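Local coordinates for sulfate transporter 4.1, chloroplastic (Arabidopsis thaliana, PDB 7LHV), which cotransports protons and sulfate across the membrane as a member of the SLC26/SulP family and may help regulate sulfate assimilation, at residues A[76-88]-A[136-148]. Residues are numbered along the deposited sequence; the frame is centred on the assembly and turned at random.
Sequences IDTLFPCFRWIRT and FVYAIFGSSRQLA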
loop_
_atom_site.group_PDB
_atom_site.type_symbol
_atom_site.label_atom_id
_atom_site.label_comp_id
_atom_site.label_asym_id
_atom_site.label_seq_id
_atom_site.Cartn_x
_atom_site.Cartn_y
_atom_site.Cartn_z
ATOM N N ILE A 76 17.121 -29.743 -19.707
ATOM C CA ILE A 76 18.359 -29.349 -19.042
ATOM C C ILE A 76 18.470 -27.833 -18.973
ATOM O O ILE A 76 18.826 -27.268 -17.933
ATOM C CB ILE A 76 19.565 -29.981 -19.762
ATOM C CG1 ILE A 76 19.625 -31.483 -19.483
ATOM C CG2 ILE A 76 20.854 -29.309 -19.339
ATOM C CD1 ILE A 76 20.633 -32.221 -20.335
ATOM N N ASP A 77 18.162 -27.149 -20.079
ATOM C CA ASP A 77 18.208 -25.692 -20.078
ATOM C C ASP A 77 17.166 -25.100 -19.138
ATOM O O ASP A 77 17.407 -24.053 -18.527
ATOM C CB ASP A 77 18.010 -25.157 -21.496
ATOM C CG ASP A 77 18.591 -23.769 -21.682
ATOM O OD1 ASP A 77 19.078 -23.188 -20.688
ATOM O OD2 ASP A 77 18.565 -23.261 -22.822
ATOM N N THR A 78 16.003 -25.742 -19.020
ATOM C CA THR A 78 14.972 -25.248 -18.114
ATOM C C THR A 78 15.409 -25.374 -16.658
ATOM O O THR A 78 15.248 -24.437 -15.868
ATOM C CB THR A 78 13.664 -26.004 -18.348
ATOM O OG1 THR A 78 13.260 -25.849 -19.714
ATOM C CG2 THR A 78 12.569 -25.473 -17.437
ATOM N N LEU A 79 15.968 -26.525 -16.285
ATOM C CA LEU A 79 16.330 -26.734 -14.888
ATOM C C LEU A 79 17.668 -26.101 -14.523
ATOM O O LEU A 79 17.847 -25.662 -13.382
ATOM C CB LEU A 79 16.360 -28.228 -14.564
ATOM C CG LEU A 79 15.004 -28.908 -14.372
ATOM C CD1 LEU A 79 15.184 -30.268 -13.725
ATOM C CD2 LEU A 79 14.074 -28.037 -13.544
ATOM N N PHE A 80 18.612 -26.038 -15.464
ATOM C CA PHE A 80 19.968 -25.562 -15.197
ATOM C C PHE A 80 20.258 -24.359 -16.086
ATOM O O PHE A 80 20.714 -24.518 -17.229
ATOM C CB PHE A 80 20.988 -26.669 -15.436
ATOM C CG PHE A 80 20.841 -27.839 -14.510
ATOM C CD1 PHE A 80 20.404 -27.662 -13.211
ATOM C CD2 PHE A 80 21.140 -29.119 -14.942
ATOM C CE1 PHE A 80 20.268 -28.740 -12.360
ATOM C CE2 PHE A 80 21.006 -30.200 -14.097
ATOM C CZ PHE A 80 20.570 -30.010 -12.806
ATOM N N PRO A 81 20.016 -23.140 -15.603
ATOM C CA PRO A 81 20.318 -21.955 -16.423
ATOM C C PRO A 81 21.798 -21.770 -16.709
ATOM O O PRO A 81 22.141 -21.006 -17.620
ATOM C CB PRO A 81 19.755 -20.796 -15.591
ATOM C CG PRO A 81 19.664 -21.323 -14.206
ATOM C CD PRO A 81 19.375 -22.783 -14.329
ATOM N N CYS A 82 22.682 -22.439 -15.964
ATOM C CA CYS A 82 24.115 -22.288 -16.191
ATOM C C CYS A 82 24.493 -22.653 -17.621
ATOM O O CYS A 82 25.360 -22.009 -18.227
ATOM C CB CYS A 82 24.895 -23.150 -15.200
ATOM S SG CYS A 82 24.640 -24.925 -15.401
ATOM N N PHE A 83 23.830 -23.663 -18.186
ATOM C CA PHE A 83 24.138 -24.086 -19.547
ATOM C C PHE A 83 23.916 -22.972 -20.558
ATOM O O PHE A 83 24.480 -23.029 -21.655
ATOM C CB PHE A 83 23.304 -25.311 -19.915
ATOM C CG PHE A 83 23.789 -26.580 -19.286
ATOM C CD1 PHE A 83 24.815 -27.309 -19.862
ATOM C CD2 PHE A 83 23.223 -27.047 -18.113
ATOM C CE1 PHE A 83 25.266 -28.479 -19.282
ATOM C CE2 PHE A 83 23.669 -28.216 -17.527
ATOM C CZ PHE A 83 24.691 -28.933 -18.114
ATOM N N ARG A 84 23.130 -21.949 -20.203
ATOM C CA ARG A 84 22.954 -20.809 -21.096
ATOM C C ARG A 84 24.286 -20.183 -21.478
ATOM O O ARG A 84 24.417 -19.633 -22.576
ATOM C CB ARG A 84 22.046 -19.764 -20.451
ATOM C CG ARG A 84 20.563 -20.060 -20.574
ATOM C CD ARG A 84 19.740 -18.990 -19.884
ATOM N NE ARG A 84 19.994 -17.669 -20.444
ATOM C CZ ARG A 84 19.745 -16.529 -19.815
ATOM N NH1 ARG A 84 19.230 -16.508 -18.597
ATOM N NH2 ARG A 84 20.020 -15.379 -20.426
ATOM N N TRP A 85 25.286 -20.253 -20.597
ATOM C CA TRP A 85 26.622 -19.801 -20.957
ATOM C C TRP A 85 27.594 -20.945 -21.213
ATOM O O TRP A 85 28.720 -20.688 -21.653
ATOM C CB TRP A 85 27.197 -18.873 -19.876
ATOM C CG TRP A 85 27.097 -19.391 -18.476
ATOM C CD1 TRP A 85 26.137 -19.084 -17.559
ATOM C CD2 TRP A 85 27.998 -20.295 -17.825
ATOM N NE1 TRP A 85 26.379 -19.744 -16.380
ATOM C CE2 TRP A 85 27.517 -20.496 -16.518
ATOM C CE3 TRP A 85 29.163 -20.960 -18.222
ATOM C CZ2 TRP A 85 28.157 -21.331 -15.605
ATOM C CZ3 TRP A 85 29.798 -21.787 -17.315
ATOM C CH2 TRP A 85 29.293 -21.967 -16.022
ATOM N N ILE A 86 27.198 -22.192 -20.953
ATOM C CA ILE A 86 28.087 -23.312 -21.244
ATOM C C ILE A 86 28.145 -23.580 -22.741
ATOM O O ILE A 86 29.224 -23.803 -23.303
ATOM C CB ILE A 86 27.651 -24.562 -20.460
ATOM C CG1 ILE A 86 27.870 -24.351 -18.964
ATOM C CG2 ILE A 86 28.414 -25.785 -20.939
ATOM C CD1 ILE A 86 27.379 -25.495 -18.110
ATOM N N ARG A 87 26.991 -23.567 -23.414
ATOM C CA ARG A 87 26.965 -23.846 -24.846
ATOM C C ARG A 87 27.707 -22.771 -25.629
ATOM O O ARG A 87 28.516 -23.076 -26.513
ATOM C CB ARG A 87 25.520 -23.964 -25.331
ATOM C CG ARG A 87 24.786 -25.179 -24.792
ATOM C CD ARG A 87 23.358 -25.235 -25.310
ATOM N NE ARG A 87 22.650 -26.412 -24.820
ATOM C CZ ARG A 87 21.938 -26.447 -23.702
ATOM N NH1 ARG A 87 21.797 -25.375 -22.940
ATOM N NH2 ARG A 87 21.351 -27.584 -23.342
ATOM N N THR A 88 27.452 -21.504 -25.314
ATOM C CA THR A 88 28.116 -20.392 -25.991
ATOM C C THR A 88 29.324 -19.949 -25.167
ATOM O O THR A 88 29.328 -18.909 -24.508
ATOM C CB THR A 88 27.136 -19.244 -26.213
ATOM O OG1 THR A 88 26.673 -18.758 -24.947
ATOM C CG2 THR A 88 25.945 -19.716 -27.031
ATOM N N PHE A 136 28.768 -22.334 -5.312
ATOM C CA PHE A 136 28.666 -23.469 -6.226
ATOM C C PHE A 136 27.232 -23.703 -6.661
ATOM O O PHE A 136 26.978 -24.075 -7.811
ATOM C CB PHE A 136 29.225 -24.744 -5.592
ATOM C CG PHE A 136 30.718 -24.789 -5.521
ATOM C CD1 PHE A 136 31.408 -24.057 -4.578
ATOM C CD2 PHE A 136 31.432 -25.586 -6.397
ATOM C CE1 PHE A 136 32.783 -24.112 -4.517
ATOM C CE2 PHE A 136 32.805 -25.643 -6.342
ATOM C CZ PHE A 136 33.482 -24.905 -5.401
ATOM N N VAL A 137 26.277 -23.495 -5.758
ATOM C CA VAL A 137 24.885 -23.652 -6.149
ATOM C C VAL A 137 24.473 -22.532 -7.091
ATOM O O VAL A 137 23.851 -22.776 -8.132
ATOM C CB VAL A 137 23.979 -23.721 -4.910
ATOM C CG1 VAL A 137 22.533 -23.812 -5.332
ATOM C CG2 VAL A 137 24.352 -24.921 -4.069
ATOM N N TYR A 138 24.850 -21.291 -6.771
ATOM C CA TYR A 138 24.393 -20.171 -7.584
ATOM C C TYR A 138 24.920 -20.279 -9.006
ATOM O O TYR A 138 24.173 -20.072 -9.970
ATOM C CB TYR A 138 24.817 -18.848 -6.961
ATOM C CG TYR A 138 24.288 -17.654 -7.711
ATOM C CD1 TYR A 138 22.983 -17.230 -7.535
ATOM C CD2 TYR A 138 25.086 -16.961 -8.608
ATOM C CE1 TYR A 138 22.489 -16.145 -8.217
ATOM C CE2 TYR A 138 24.599 -15.874 -9.297
ATOM C CZ TYR A 138 23.300 -15.471 -9.097
ATOM O OH TYR A 138 22.805 -14.387 -9.781
ATOM N N ALA A 139 26.192 -20.647 -9.158
ATOM C CA ALA A 139 26.773 -20.793 -10.486
ATOM C C ALA A 139 26.030 -21.822 -11.322
ATOM O O ALA A 139 26.127 -21.791 -12.552
ATOM C CB ALA A 139 28.247 -21.176 -10.377
ATOM N N ILE A 140 25.296 -22.732 -10.686
ATOM C CA ILE A 140 24.477 -23.677 -11.431
ATOM C C ILE A 140 23.057 -23.156 -11.635
ATOM O O ILE A 140 22.445 -23.424 -12.672
ATOM C CB ILE A 140 24.468 -25.044 -10.725
ATOM C CG1 ILE A 140 25.895 -25.559 -10.550
ATOM C CG2 ILE A 140 23.650 -26.048 -11.511
ATOM C CD1 ILE A 140 25.989 -26.809 -9.706
ATOM N N PHE A 141 22.523 -22.395 -10.679
ATOM C CA PHE A 141 21.121 -21.998 -10.711
ATOM C C PHE A 141 20.923 -20.495 -10.844
ATOM O O PHE A 141 19.785 -20.024 -10.750
ATOM C CB PHE A 141 20.399 -22.508 -9.461
ATOM C CG PHE A 141 20.292 -24.001 -9.393
ATOM C CD1 PHE A 141 19.408 -24.682 -10.208
ATOM C CD2 PHE A 141 21.078 -24.727 -8.515
ATOM C CE1 PHE A 141 19.307 -26.057 -10.150
ATOM C CE2 PHE A 141 20.982 -26.100 -8.452
ATOM C CZ PHE A 141 20.097 -26.766 -9.270
ATOM N N GLY A 142 21.985 -19.732 -11.058
ATOM C CA GLY A 142 21.888 -18.290 -11.160
ATOM C C GLY A 142 21.855 -17.816 -12.600
ATOM O O GLY A 142 22.538 -18.356 -13.465
ATOM N N SER A 143 21.048 -16.785 -12.844
ATOM C CA SER A 143 20.925 -16.217 -14.180
ATOM C C SER A 143 22.014 -15.204 -14.493
ATOM O O SER A 143 22.431 -15.095 -15.651
ATOM C CB SER A 143 19.554 -15.560 -14.345
ATOM O OG SER A 143 18.520 -16.525 -14.289
ATOM N N SER A 144 22.478 -14.459 -13.496
ATOM C CA SER A 144 23.507 -13.455 -13.729
ATOM C C SER A 144 24.861 -14.116 -13.944
ATOM O O SER A 144 25.170 -15.148 -13.345
ATOM C CB SER A 144 23.576 -12.484 -12.554
ATOM O OG SER A 144 24.415 -11.385 -12.859
ATOM N N ARG A 145 25.672 -13.515 -14.813
ATOM C CA ARG A 145 26.995 -14.035 -15.119
ATOM C C ARG A 145 28.119 -13.254 -14.454
ATOM O O ARG A 145 29.268 -13.703 -14.495
ATOM C CB ARG A 145 27.216 -14.054 -16.637
ATOM C CG ARG A 145 26.208 -14.900 -17.388
ATOM C CD ARG A 145 26.383 -14.767 -18.889
ATOM N NE ARG A 145 25.285 -15.389 -19.617
ATOM C CZ ARG A 145 25.106 -15.288 -20.928
ATOM N NH1 ARG A 145 25.939 -14.599 -21.688
ATOM N NH2 ARG A 145 24.062 -15.894 -21.487
ATOM N N GLN A 146 27.825 -12.106 -13.845
ATOM C CA GLN A 146 28.827 -11.332 -13.133
ATOM C C GLN A 146 28.518 -11.131 -11.658
ATOM O O GLN A 146 29.376 -10.616 -10.935
ATOM C CB GLN A 146 29.020 -9.949 -13.780
ATOM C CG GLN A 146 29.751 -9.941 -15.117
ATOM C CD GLN A 146 28.950 -10.557 -16.238
ATOM O OE1 GLN A 146 29.366 -11.540 -16.847
ATOM N NE2 GLN A 146 27.789 -9.978 -16.521
ATOM N N LEU A 147 27.330 -11.506 -11.195
ATOM C CA LEU A 147 26.973 -11.292 -9.800
ATOM C C LEU A 147 27.789 -12.197 -8.888
ATOM O O LEU A 147 27.992 -13.378 -9.177
ATOM C CB LEU A 147 25.482 -11.541 -9.587
ATOM C CG LEU A 147 24.934 -11.142 -8.220
ATOM C CD1 LEU A 147 24.769 -9.646 -8.137
ATOM C CD2 LEU A 147 23.618 -11.832 -7.947
ATOM N N ALA A 148 28.254 -11.634 -7.777
ATOM C CA ALA A 148 29.024 -12.364 -6.780
ATOM C C ALA A 148 28.161 -12.589 -5.548
ATOM O O ALA A 148 27.599 -11.639 -4.996
ATOM C CB ALA A 148 30.298 -11.607 -6.410
#
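The C-terminal end of helix 125-141, predicted to span the membrane in this SLC26/SulP transporter, is covered by the turn that joins the short helices 72-79 and 83-86, an example of how an N-terminal segment can pack on the last carbonyls of a helix. P81 and C82 lie over these carbonyls: P81 CD sits 3.5 Å from I140 O, and C82 N donates a weak, bent hydrogen bond to I140 O, 3.4 Å away. C82 CB lies 3.2 Å from A139 O, which also meets the edge of the W85 indole at CZ2, near the ring plane. The side chains of F80 and F141 lie side by side and point the same way, but their rings meet obliquely, planes 63° apart, with F80 CE1 3.6 Å from F141 CE1. F80 CD1 also meets I140 CG2 at 4.0 Å. The F141 edge faces L79 O. With an alanine here, F80 would probably rest mainly on I140 CG2, a gap opening beside its ring. Beyond the helix end, R145, which also makes a cation-pi contact with Y361, runs past W85 in the opposite direction. Its extended chain (chi2 174°, chi3 -170°) carries one guanidinium face over W85 CB, 4.0 Å from R145 NE.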